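Local atomic coordinates of betaine aldehyde dehydrogenase (Staphylococcus aureus subsp. aureus COL, PDB entry 4QTO), a protein that oxidises betaine aldehyde to glycine betaine, with NAD as the probable electron acceptor, as a member of the aldehyde dehydrogenase family. Residues A[43-48]-A[66-71]; A[49-54]-A[61-66]; A[122-127]-A[180-185]; A[203-208]-A[230-235]. All blocks are in the same frame, centred on the assembly; numbering follows the deposited sequence. Where two conformers were deposited one is given.

Contact 1 (A[43-48]-A[66-71]); sequences ESANKN and EGTKED
Asp71 takes the backbone N-H of Ala45 on its carboxylate, and this bond ties the loop before strand 49-54 to the capping box that starts helix 69-85. The bond from Ala45 N to Asp71 OD2 is 3.0 Å long and arrives on the syn lone pair of the acceptor. The same oxygen accepts Thr68 N from above the carboxylate plane, at 3.1 Å, and that bond is one half of the box. The other half is Thr68 OG1, which receives Asp71 N and, weakly, Glu70 N. With two backbone donors on OD2 and Gln35 NE2 as a further partner, the carboxylate has little freedom to turn. Its OD1 is linked through a water to Glu43 O.

On the loop side, residues 44-47 form a type I turn, overlapped by an Asx turn in which Asn46 OD1 accepts Asn48 N. A chi1 of 64° lays the Asn46 amide alongside Thr68, with ND2 3.5 Å from Thr68 CG2. Asn48 and Glu66 lie next to each other, their amide and carboxylate planes 77° apart; the Glu66 carboxylate itself is held by Arg50. A second water accepts from both Asn46 ND2 and Asn48 ND2. Glu66 N donates to Asn48 O at 2.9 Å, and Ser44 OG lies 2.8 Å from Glu66 O.

Contact 2 (A[49-54]-A[61-66]); sequences TRDIIN and IFTVSE
A two-stranded antiparallel beta hairpin, strands 49-54 and 59-65, makes this contact, with a classic beta bulge where Ile61 and Phe62 both face Ile52. At the bulge Ile52 N donates to Phe62 O and Ile61 N to Ile52 O, each at 2.8 Å. Further along, Arg50 and Val64 form a hydrogen-bonded pair, bonded in both directions.

The hairpin is fastened at its open end by a side-on salt bridge. Arg50 NE meets Glu66 OE1 at 2.8 Å and Arg50 NH2 meets Glu66 OE2 at 2.9 Å. Both oxygens lie close to the guanidinium plane, although the two flat groups are turned 38° apart. The Arg50 chain runs extended through chi1 and chi2 and turns at chi3 (-68°), which brings this N-H edge onto the carboxylate.

On the other face Asp51 and Thr63 stand side by side, and Thr63 OG1 donates to Asp51 OD1 at 2.7 Å from above the carboxylate plane. Thr63 CG2 also packs 3.6 Å from Thr49 CB.

The Ile52 and Val64 side chains cross at about a right angle, CD1 against CG2, on the face shared with Arg50. Beneath that face Val64 and Phe62 rest on helix 211-223, while Ile61 and Asn54 reach Leu120 of helix 111-122.

Contact 3 (A[122-127]-A[180-185]); sequences TGKTLE and WNYPLL
The Thr122 methyl abuts the Pro183 ring where the C-terminal end of helix 111-122 faces the start of helix 183-197. This is the tight part of a small, buried contact. Thr122 CG2 lies 3.6 Å from Pro183 CD and equally 3.6 Å from Trp180 O, a buried carbonyl oxygen with no polar partner in the model. At chi1 71° Thr122 OG1 turns back to Glu118 O, and the methyl is left to face Pro183.

The rest of the contact is looser, and no direct hydrogen bond crosses it. A water fills the role: it donates to Thr122 OG1 and to Asn181 O, each at 2.8 Å, and accepts from Lys124 NZ at 2.6 Å. Lys124 crosses the Tyr182 side chain at about a right angle, with CE 3.9 Å from Tyr182 CE1. A bend at chi4 (-65°) turns the lysine NZ to the water and to its salt-bridge partner Asp132.

In aldehyde dehydrogenases the asparagine of this Trp-Asn-Tyr-Pro motif lines the catalytic pocket and contributes to the oxyanion hole; Asn181, whose ND2 is bonded to Gln311 O, probably does so here. Trp180 comes within about 4 Å of a bound di(hydroxyethyl)ether, and Tyr182 equally near a separate triethylene glycol, probably from the crystallisation liquor (nearest atoms). Behind the contact, Pro183 leans on helices 111-122 and 211-223.

Contact 4 (A[203-208]-A[230-235]); sequences MKPSEI and INLILG
Met203 opens the pairing of two parallel neighbours in a beta-alpha-beta unit, strand 200-204 and strand 230-232, part of the Rossmann-like sheet. Its N-H goes to Asn231 O and its carbonyl accepts Ile233 N, both at 2.9 Å.

Next, the Lys204 chain leaves the backbone extended, then folds at chi3 (88°) and chi4 (69°), bringing NZ to Gly235 O at 2.7 Å, nearly in line with the C=O bond. NZ also donates to Pro205 O, 2.8 Å away and above that carbonyl plane. Two carbonyls thus hold the buried ammonium, with Glu207 OE1 as a long salt-bridge partner.

Pro205 turns its ring to the leucines: CD is 3.5 Å from Leu232 CD1, the two side chains crossing at about a right angle, and CG is 3.8 Å from Leu234 CD2. Last, Glu207 CB packs on Gly235 O. In relatives the lysine and glutamate of this stretch bind the adenosine ribose of NAD, so Lys204 and Glu207 probably border the cofactor site.

Helix 211-223, the crossover helix, covers the Pro205 and Leu232 side through Thr213, while Val240 of helix 237-246 touches Lys204 and Ile233, and strand 35-37 lies against Leu232 and Ile233.

How the contacts relate
Contact 2 is nested along the chain inside the loop closed by contact 1, and the two share Glu66. Both rest on contact 4. Gly67 N of contact 1 lies 2.7 Å from Leu234 O, a probable hydrogen bond, and Arg50 CD of contact 2 packs 3.1 Å from Glu207 O. The hairpin and its loop thus cover the end of the 203-208/230-235 pairing. Contact 3, its centre about 16 Å from that of contact 4, touches it through Trp180 CB, 3.5 Å from Ser206 OG. It also lies beside the bound glycols, one of which occupies the active site.

Contact 1 (A[43-48]-A[66-71])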
# COMPACT_ATOMS: atom_id res chain seq x y z
N GLU A 43 24.71 34.52 -16.82
CA GLU A 43 25.32 34.05 -18.06
C GLU A 43 26.36 32.97 -17.71
O GLU A 43 26.51 32.59 -16.55
CB GLU A 43 25.87 35.20 -18.89
CG GLU A 43 26.92 35.97 -18.22
CD GLU A 43 27.39 37.17 -19.04
OE1 GLU A 43 28.29 37.82 -18.53
OE2 GLU A 43 26.90 37.47 -20.16
N SER A 44 27.03 32.45 -18.72
CA SER A 44 28.11 31.53 -18.48
C SER A 44 29.26 32.27 -17.85
O SER A 44 29.53 33.45 -18.20
CB SER A 44 28.60 30.94 -19.80
OG SER A 44 29.73 30.12 -19.55
N ALA A 45 30.01 31.57 -17.01
CA ALA A 45 31.16 32.16 -16.37
C ALA A 45 32.19 32.68 -17.37
O ALA A 45 32.90 33.63 -17.06
CB ALA A 45 31.81 31.18 -15.39
N ASN A 46 32.27 32.07 -18.55
CA ASN A 46 33.22 32.50 -19.58
C ASN A 46 32.58 33.25 -20.77
O ASN A 46 33.24 33.47 -21.79
CB ASN A 46 34.02 31.31 -20.11
CG ASN A 46 33.15 30.27 -20.82
OD1 ASN A 46 31.96 30.50 -21.08
ND2 ASN A 46 33.73 29.12 -21.13
N LYS A 47 31.31 33.63 -20.61
CA LYS A 47 30.52 34.34 -21.62
C LYS A 47 30.32 33.56 -22.93
O LYS A 47 29.92 34.11 -23.94
CB LYS A 47 31.10 35.73 -21.90
CG LYS A 47 30.92 36.72 -20.77
CD LYS A 47 31.36 38.11 -21.22
CE LYS A 47 30.92 39.21 -20.27
NZ LYS A 47 29.47 39.54 -20.38
N ASN A 48 30.55 32.25 -22.90
CA ASN A 48 30.34 31.44 -24.08
C ASN A 48 28.83 31.31 -24.33
O ASN A 48 28.01 31.39 -23.39
CB ASN A 48 30.96 30.09 -23.87
CG ASN A 48 31.16 29.32 -25.16
OD1 ASN A 48 31.08 29.86 -26.26
ND2 ASN A 48 31.47 28.04 -25.01
N GLU A 66 26.25 29.20 -22.72
CA GLU A 66 26.86 27.85 -22.78
C GLU A 66 27.74 27.79 -21.51
O GLU A 66 28.88 28.30 -21.48
CB GLU A 66 27.68 27.70 -24.03
CG GLU A 66 28.39 26.36 -24.18
CD GLU A 66 27.51 25.25 -24.74
OE1 GLU A 66 26.29 25.43 -24.95
OE2 GLU A 66 28.11 24.21 -25.09
N GLY A 67 27.18 27.22 -20.46
CA GLY A 67 27.79 27.20 -19.14
C GLY A 67 29.05 26.37 -19.00
O GLY A 67 29.33 25.50 -19.83
N THR A 68 29.79 26.65 -17.93
CA THR A 68 31.01 25.94 -17.64
C THR A 68 30.84 24.91 -16.52
O THR A 68 29.85 24.89 -15.78
CB THR A 68 32.12 26.91 -17.19
OG1 THR A 68 31.78 27.47 -15.91
CG2 THR A 68 32.30 28.01 -18.19
N LYS A 69 31.85 24.06 -16.36
CA LYS A 69 31.77 23.06 -15.31
C LYS A 69 31.76 23.74 -13.93
O LYS A 69 31.16 23.19 -12.99
CB LYS A 69 32.89 22.03 -15.43
CG LYS A 69 34.26 22.53 -15.13
CD LYS A 69 35.25 21.36 -15.33
CE LYS A 69 36.67 21.72 -14.91
NZ LYS A 69 37.23 22.87 -15.67
N GLU A 70 32.33 24.93 -13.82
CA GLU A 70 32.31 25.67 -12.56
C GLU A 70 30.90 26.18 -12.28
O GLU A 70 30.49 26.28 -11.12
CB GLU A 70 33.31 26.81 -12.53
CG GLU A 70 34.78 26.34 -12.48
CD GLU A 70 35.30 25.79 -13.79
OE1 GLU A 70 34.83 26.20 -14.88
OE2 GLU A 70 36.22 24.95 -13.74
N ASP A 71 30.17 26.57 -13.33
CA ASP A 71 28.76 27.00 -13.15
C ASP A 71 27.94 25.78 -12.61
O ASP A 71 27.14 25.92 -11.67
CB ASP A 71 28.15 27.45 -14.48
CG ASP A 71 28.70 28.79 -14.98
OD1 ASP A 71 29.05 29.65 -14.15
OD2 ASP A 71 28.72 28.98 -16.23
O HOH W 1 27.90 32.08 -14.29
O HOH W 2 31.43 27.02 -22.13

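Contact 2 (A[49-54]-A[61-66])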
# COMPACT_ATOMS: atom_id res chain seq x y z
N THR A 49 28.49 31.12 -25.60
CA THR A 49 27.11 31.00 -26.04
C THR A 49 26.97 29.93 -27.09
O THR A 49 27.96 29.46 -27.66
CB THR A 49 26.58 32.34 -26.63
OG1 THR A 49 27.36 32.74 -27.77
CG2 THR A 49 26.57 33.45 -25.59
N ARG A 50 25.72 29.59 -27.38
CA ARG A 50 25.35 28.60 -28.37
C ARG A 50 24.14 29.07 -29.14
O ARG A 50 23.19 29.57 -28.57
CB ARG A 50 25.03 27.27 -27.66
CG ARG A 50 24.43 26.23 -28.58
CD ARG A 50 24.06 24.98 -27.80
NE ARG A 50 25.27 24.30 -27.32
CZ ARG A 50 25.90 23.35 -27.96
NH1 ARG A 50 25.41 22.90 -29.12
NH2 ARG A 50 26.99 22.83 -27.44
N ASP A 51 24.21 28.94 -30.46
CA ASP A 51 23.10 29.26 -31.35
C ASP A 51 22.20 28.01 -31.49
O ASP A 51 22.69 26.89 -31.73
CB ASP A 51 23.59 29.68 -32.73
CG ASP A 51 24.25 31.04 -32.74
OD1 ASP A 51 24.19 31.80 -31.75
OD2 ASP A 51 24.83 31.37 -33.78
N ILE A 52 20.91 28.23 -31.26
CA ILE A 52 19.86 27.23 -31.30
C ILE A 52 19.22 27.34 -32.69
O ILE A 52 18.96 28.44 -33.18
CB ILE A 52 18.82 27.49 -30.19
CG1 ILE A 52 19.52 27.50 -28.83
CG2 ILE A 52 17.69 26.46 -30.21
CD1 ILE A 52 20.38 26.28 -28.55
N ILE A 53 18.96 26.19 -33.29
CA ILE A 53 18.46 26.09 -34.65
C ILE A 53 17.05 25.52 -34.73
O ILE A 53 16.62 24.74 -33.86
CB ILE A 53 19.41 25.13 -35.40
CG1 ILE A 53 20.87 25.63 -35.28
CG2 ILE A 53 19.02 24.94 -36.84
CD1 ILE A 53 21.91 24.59 -35.68
N ASN A 54 16.32 25.93 -35.76
CA ASN A 54 15.00 25.37 -36.08
C ASN A 54 15.30 24.27 -37.13
O ASN A 54 15.76 24.58 -38.23
CB ASN A 54 14.11 26.44 -36.70
CG ASN A 54 12.76 25.88 -37.19
OD1 ASN A 54 12.52 24.66 -37.19
ND2 ASN A 54 11.92 26.78 -37.67
N ILE A 61 17.59 30.54 -34.51
CA ILE A 61 16.41 31.17 -33.95
C ILE A 61 16.65 31.83 -32.59
O ILE A 61 15.82 32.64 -32.16
CB ILE A 61 15.23 30.18 -33.80
CG1 ILE A 61 15.62 28.98 -32.90
CG2 ILE A 61 14.72 29.79 -35.17
CD1 ILE A 61 14.53 27.98 -32.60
N PHE A 62 17.75 31.49 -31.91
CA PHE A 62 17.99 32.01 -30.56
C PHE A 62 19.43 31.73 -30.17
O PHE A 62 20.08 30.86 -30.73
CB PHE A 62 17.05 31.32 -29.57
CG PHE A 62 16.73 32.12 -28.32
CD1 PHE A 62 16.07 33.34 -28.41
CD2 PHE A 62 16.97 31.60 -27.06
CE1 PHE A 62 15.73 34.06 -27.26
CE2 PHE A 62 16.64 32.31 -25.93
CZ PHE A 62 16.00 33.51 -26.02
N THR A 63 19.93 32.49 -29.20
CA THR A 63 21.29 32.29 -28.70
C THR A 63 21.21 32.26 -27.18
O THR A 63 20.64 33.17 -26.56
CB THR A 63 22.23 33.41 -29.16
OG1 THR A 63 22.30 33.39 -30.60
CG2 THR A 63 23.63 33.20 -28.58
N VAL A 64 21.79 31.22 -26.58
CA VAL A 64 21.75 31.05 -25.14
C VAL A 64 23.16 30.89 -24.54
O VAL A 64 24.13 30.58 -25.25
CB VAL A 64 20.91 29.81 -24.73
CG1 VAL A 64 19.48 29.95 -25.24
CG2 VAL A 64 21.55 28.54 -25.26
N SER A 65 23.25 31.10 -23.23
CA SER A 65 24.50 30.87 -22.52
C SER A 65 24.94 29.42 -22.63
O SER A 65 24.10 28.50 -22.65
CB SER A 65 24.35 31.17 -21.04
OG SER A 65 24.08 32.54 -20.84
N GLU A 66 26.25 29.20 -22.72
CA GLU A 66 26.86 27.85 -22.78
C GLU A 66 27.74 27.79 -21.51
O GLU A 66 28.88 28.30 -21.48
CB GLU A 66 27.68 27.70 -24.03
CG GLU A 66 28.39 26.36 -24.18
CD GLU A 66 27.51 25.25 -24.74
OE1 GLU A 66 26.29 25.43 -24.95
OE2 GLU A 66 28.11 24.21 -25.09

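Contact 3 (A[122-127]-A[180-185])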
# COMPACT_ATOMS: atom_id res chain seq x y z
N THR A 122 11.98 21.79 -31.80
CA THR A 122 12.17 20.36 -32.07
C THR A 122 11.65 19.86 -33.41
O THR A 122 11.92 18.72 -33.77
CB THR A 122 11.49 19.48 -31.01
OG1 THR A 122 10.05 19.56 -31.13
CG2 THR A 122 11.94 19.88 -29.59
N GLY A 123 10.81 20.66 -34.07
CA GLY A 123 10.34 20.34 -35.41
C GLY A 123 9.06 19.55 -35.50
O GLY A 123 8.48 19.47 -36.57
N LYS A 124 8.58 18.97 -34.39
CA LYS A 124 7.36 18.13 -34.47
C LYS A 124 6.13 18.99 -34.71
O LYS A 124 6.16 20.20 -34.52
CB LYS A 124 7.18 17.21 -33.26
CG LYS A 124 6.76 17.87 -31.99
CD LYS A 124 6.61 16.75 -30.96
CE LYS A 124 5.81 17.20 -29.78
NZ LYS A 124 6.48 18.27 -29.01
N THR A 125 5.04 18.35 -35.15
CA THR A 125 3.85 19.10 -35.45
C THR A 125 3.27 19.85 -34.27
O THR A 125 3.38 19.43 -33.12
CB THR A 125 2.74 18.24 -36.09
OG1 THR A 125 2.22 17.33 -35.12
CG2 THR A 125 3.21 17.53 -37.33
N LEU A 126 2.62 20.97 -34.57
CA LEU A 126 1.98 21.75 -33.53
C LEU A 126 0.92 20.92 -32.81
O LEU A 126 0.80 21.01 -31.58
CB LEU A 126 1.44 23.05 -34.15
CG LEU A 126 0.88 24.04 -33.15
CD1 LEU A 126 1.98 24.49 -32.20
CD2 LEU A 126 0.30 25.20 -33.92
N GLU A 127 0.16 20.08 -33.52
CA GLU A 127 -0.84 19.24 -32.87
C GLU A 127 -0.17 18.27 -31.87
O GLU A 127 -0.70 18.04 -30.78
CB GLU A 127 -1.70 18.51 -33.90
CG GLU A 127 -2.70 19.45 -34.58
CD GLU A 127 -3.78 19.89 -33.61
OE1 GLU A 127 -4.12 19.10 -32.70
OE2 GLU A 127 -4.31 21.01 -33.76
N TRP A 180 16.57 15.69 -26.31
CA TRP A 180 16.07 16.63 -27.27
C TRP A 180 14.74 16.33 -27.93
O TRP A 180 14.17 17.20 -28.57
CB TRP A 180 17.12 16.86 -28.38
CG TRP A 180 17.66 15.61 -29.01
CD1 TRP A 180 18.86 15.00 -28.76
CD2 TRP A 180 17.00 14.79 -30.00
NE1 TRP A 180 19.01 13.87 -29.53
CE2 TRP A 180 17.88 13.72 -30.30
CE3 TRP A 180 15.78 14.88 -30.66
CZ2 TRP A 180 17.57 12.77 -31.25
CZ3 TRP A 180 15.48 13.91 -31.61
CH2 TRP A 180 16.37 12.87 -31.88
N ASN A 181 14.24 15.11 -27.79
CA ASN A 181 13.02 14.78 -28.53
C ASN A 181 11.74 15.40 -27.98
O ASN A 181 10.95 15.99 -28.74
CB ASN A 181 12.90 13.27 -28.79
CG ASN A 181 12.87 12.42 -27.55
OD1 ASN A 181 13.12 12.87 -26.41
ND2 ASN A 181 12.54 11.15 -27.75
N TYR A 182 11.56 15.30 -26.67
CA TYR A 182 10.39 15.87 -25.98
C TYR A 182 10.94 16.59 -24.76
O TYR A 182 10.85 16.12 -23.62
CB TYR A 182 9.43 14.76 -25.55
CG TYR A 182 8.79 14.03 -26.69
CD1 TYR A 182 7.62 14.48 -27.22
CD2 TYR A 182 9.37 12.89 -27.23
CE1 TYR A 182 7.02 13.83 -28.29
CE2 TYR A 182 8.77 12.22 -28.28
CZ TYR A 182 7.59 12.67 -28.80
OH TYR A 182 6.97 12.02 -29.84
N PRO A 183 11.54 17.75 -24.98
CA PRO A 183 12.24 18.43 -23.89
C PRO A 183 11.42 18.76 -22.66
O PRO A 183 11.81 18.40 -21.55
CB PRO A 183 12.78 19.71 -24.54
CG PRO A 183 12.83 19.41 -25.98
CD PRO A 183 11.73 18.43 -26.26
N LEU A 184 10.31 19.45 -22.85
CA LEU A 184 9.54 19.82 -21.69
C LEU A 184 8.83 18.63 -21.07
O LEU A 184 8.67 18.57 -19.84
CB LEU A 184 8.58 20.96 -22.03
CG LEU A 184 7.88 21.55 -20.81
CD1 LEU A 184 8.85 22.04 -19.76
CD2 LEU A 184 6.92 22.65 -21.24
N LEU A 185 8.36 17.69 -21.88
CA LEU A 185 7.68 16.53 -21.33
C LEU A 185 8.63 15.76 -20.42
O LEU A 185 8.28 15.44 -19.27
CB LEU A 185 7.19 15.62 -22.44
CG LEU A 185 6.50 14.35 -22.00
CD1 LEU A 185 5.17 14.68 -21.29
CD2 LEU A 185 6.27 13.46 -23.23
O HOH W 3 9.08 17.99 -29.05

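Contact 4 (A[203-208]-A[230-235])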
# COMPACT_ATOMS: atom_id res chain seq x y z
N MET A 203 18.95 20.96 -13.21
CA MET A 203 18.56 20.39 -14.50
C MET A 203 19.36 20.96 -15.64
O MET A 203 19.69 22.16 -15.63
CB MET A 203 17.08 20.68 -14.77
CG MET A 203 16.63 20.22 -16.15
SD MET A 203 14.84 20.10 -16.41
CE MET A 203 14.51 18.61 -15.49
N LYS A 204 19.71 20.10 -16.60
CA LYS A 204 20.39 20.53 -17.82
C LYS A 204 19.67 19.91 -18.99
O LYS A 204 19.70 18.69 -19.16
CB LYS A 204 21.86 20.11 -17.86
CG LYS A 204 22.61 20.69 -19.08
CD LYS A 204 23.85 19.92 -19.44
CE LYS A 204 23.54 18.78 -20.39
NZ LYS A 204 23.15 19.25 -21.77
N PRO A 205 19.01 20.74 -19.82
CA PRO A 205 18.34 20.20 -21.01
C PRO A 205 19.35 19.91 -22.11
O PRO A 205 20.52 20.31 -22.01
CB PRO A 205 17.39 21.32 -21.42
CG PRO A 205 18.12 22.56 -20.99
CD PRO A 205 18.84 22.20 -19.72
N SER A 206 18.90 19.23 -23.17
CA SER A 206 19.76 18.95 -24.29
C SER A 206 20.29 20.27 -24.81
O SER A 206 19.54 21.26 -24.92
CB SER A 206 19.00 18.25 -25.40
OG SER A 206 19.87 18.08 -26.52
N GLU A 207 21.57 20.30 -25.16
CA GLU A 207 22.21 21.53 -25.60
C GLU A 207 21.53 22.10 -26.84
O GLU A 207 21.55 23.29 -27.04
CB GLU A 207 23.72 21.31 -25.83
CG GLU A 207 24.08 20.34 -26.92
CD GLU A 207 24.08 18.89 -26.50
OE1 GLU A 207 23.64 18.55 -25.35
OE2 GLU A 207 24.53 18.09 -27.34
N ILE A 208 20.92 21.25 -27.65
CA ILE A 208 20.30 21.73 -28.87
C ILE A 208 18.83 22.16 -28.78
O ILE A 208 18.32 22.78 -29.70
CB ILE A 208 20.45 20.71 -30.04
CG1 ILE A 208 19.91 19.34 -29.67
CG2 ILE A 208 21.91 20.58 -30.45
CD1 ILE A 208 19.83 18.40 -30.87
N ILE A 230 15.80 25.14 -7.09
CA ILE A 230 15.78 24.83 -8.52
C ILE A 230 16.93 25.56 -9.21
O ILE A 230 17.22 26.72 -8.90
CB ILE A 230 14.43 25.14 -9.20
CG1 ILE A 230 14.08 26.63 -9.14
CG2 ILE A 230 13.34 24.29 -8.57
CD1 ILE A 230 12.81 26.99 -9.89
N ASN A 231 17.61 24.87 -10.12
CA ASN A 231 18.70 25.46 -10.86
C ASN A 231 18.70 24.86 -12.28
O ASN A 231 18.40 23.66 -12.46
CB ASN A 231 20.06 25.17 -10.23
CG ASN A 231 20.12 25.52 -8.75
OD1 ASN A 231 20.56 26.61 -8.37
ND2 ASN A 231 19.66 24.60 -7.91
N LEU A 232 19.04 25.70 -13.24
CA LEU A 232 19.10 25.35 -14.65
C LEU A 232 20.48 25.67 -15.20
O LEU A 232 20.92 26.83 -15.18
CB LEU A 232 18.04 26.17 -15.42
CG LEU A 232 18.05 26.10 -16.95
CD1 LEU A 232 17.78 24.70 -17.44
CD2 LEU A 232 17.04 27.08 -17.58
N ILE A 233 21.15 24.64 -15.70
CA ILE A 233 22.44 24.78 -16.37
C ILE A 233 22.17 24.57 -17.85
O ILE A 233 21.37 23.70 -18.23
CB ILE A 233 23.42 23.71 -15.86
CG1 ILE A 233 23.79 24.00 -14.40
CG2 ILE A 233 24.67 23.65 -16.72
CD1 ILE A 233 24.49 25.29 -14.14
N LEU A 234 22.86 25.33 -18.70
CA LEU A 234 22.70 25.20 -20.12
C LEU A 234 24.06 24.88 -20.71
O LEU A 234 25.04 25.56 -20.42
CB LEU A 234 22.19 26.50 -20.73
CG LEU A 234 20.81 27.00 -20.27
CD1 LEU A 234 20.50 28.38 -20.83
CD2 LEU A 234 19.70 26.04 -20.62
N GLY A 235 24.10 23.87 -21.54
CA GLY A 235 25.36 23.59 -22.20
C GLY A 235 25.60 22.18 -22.62
O GLY A 235 24.78 21.33 -22.41
O HOH W 4 21.44 23.01 -22.39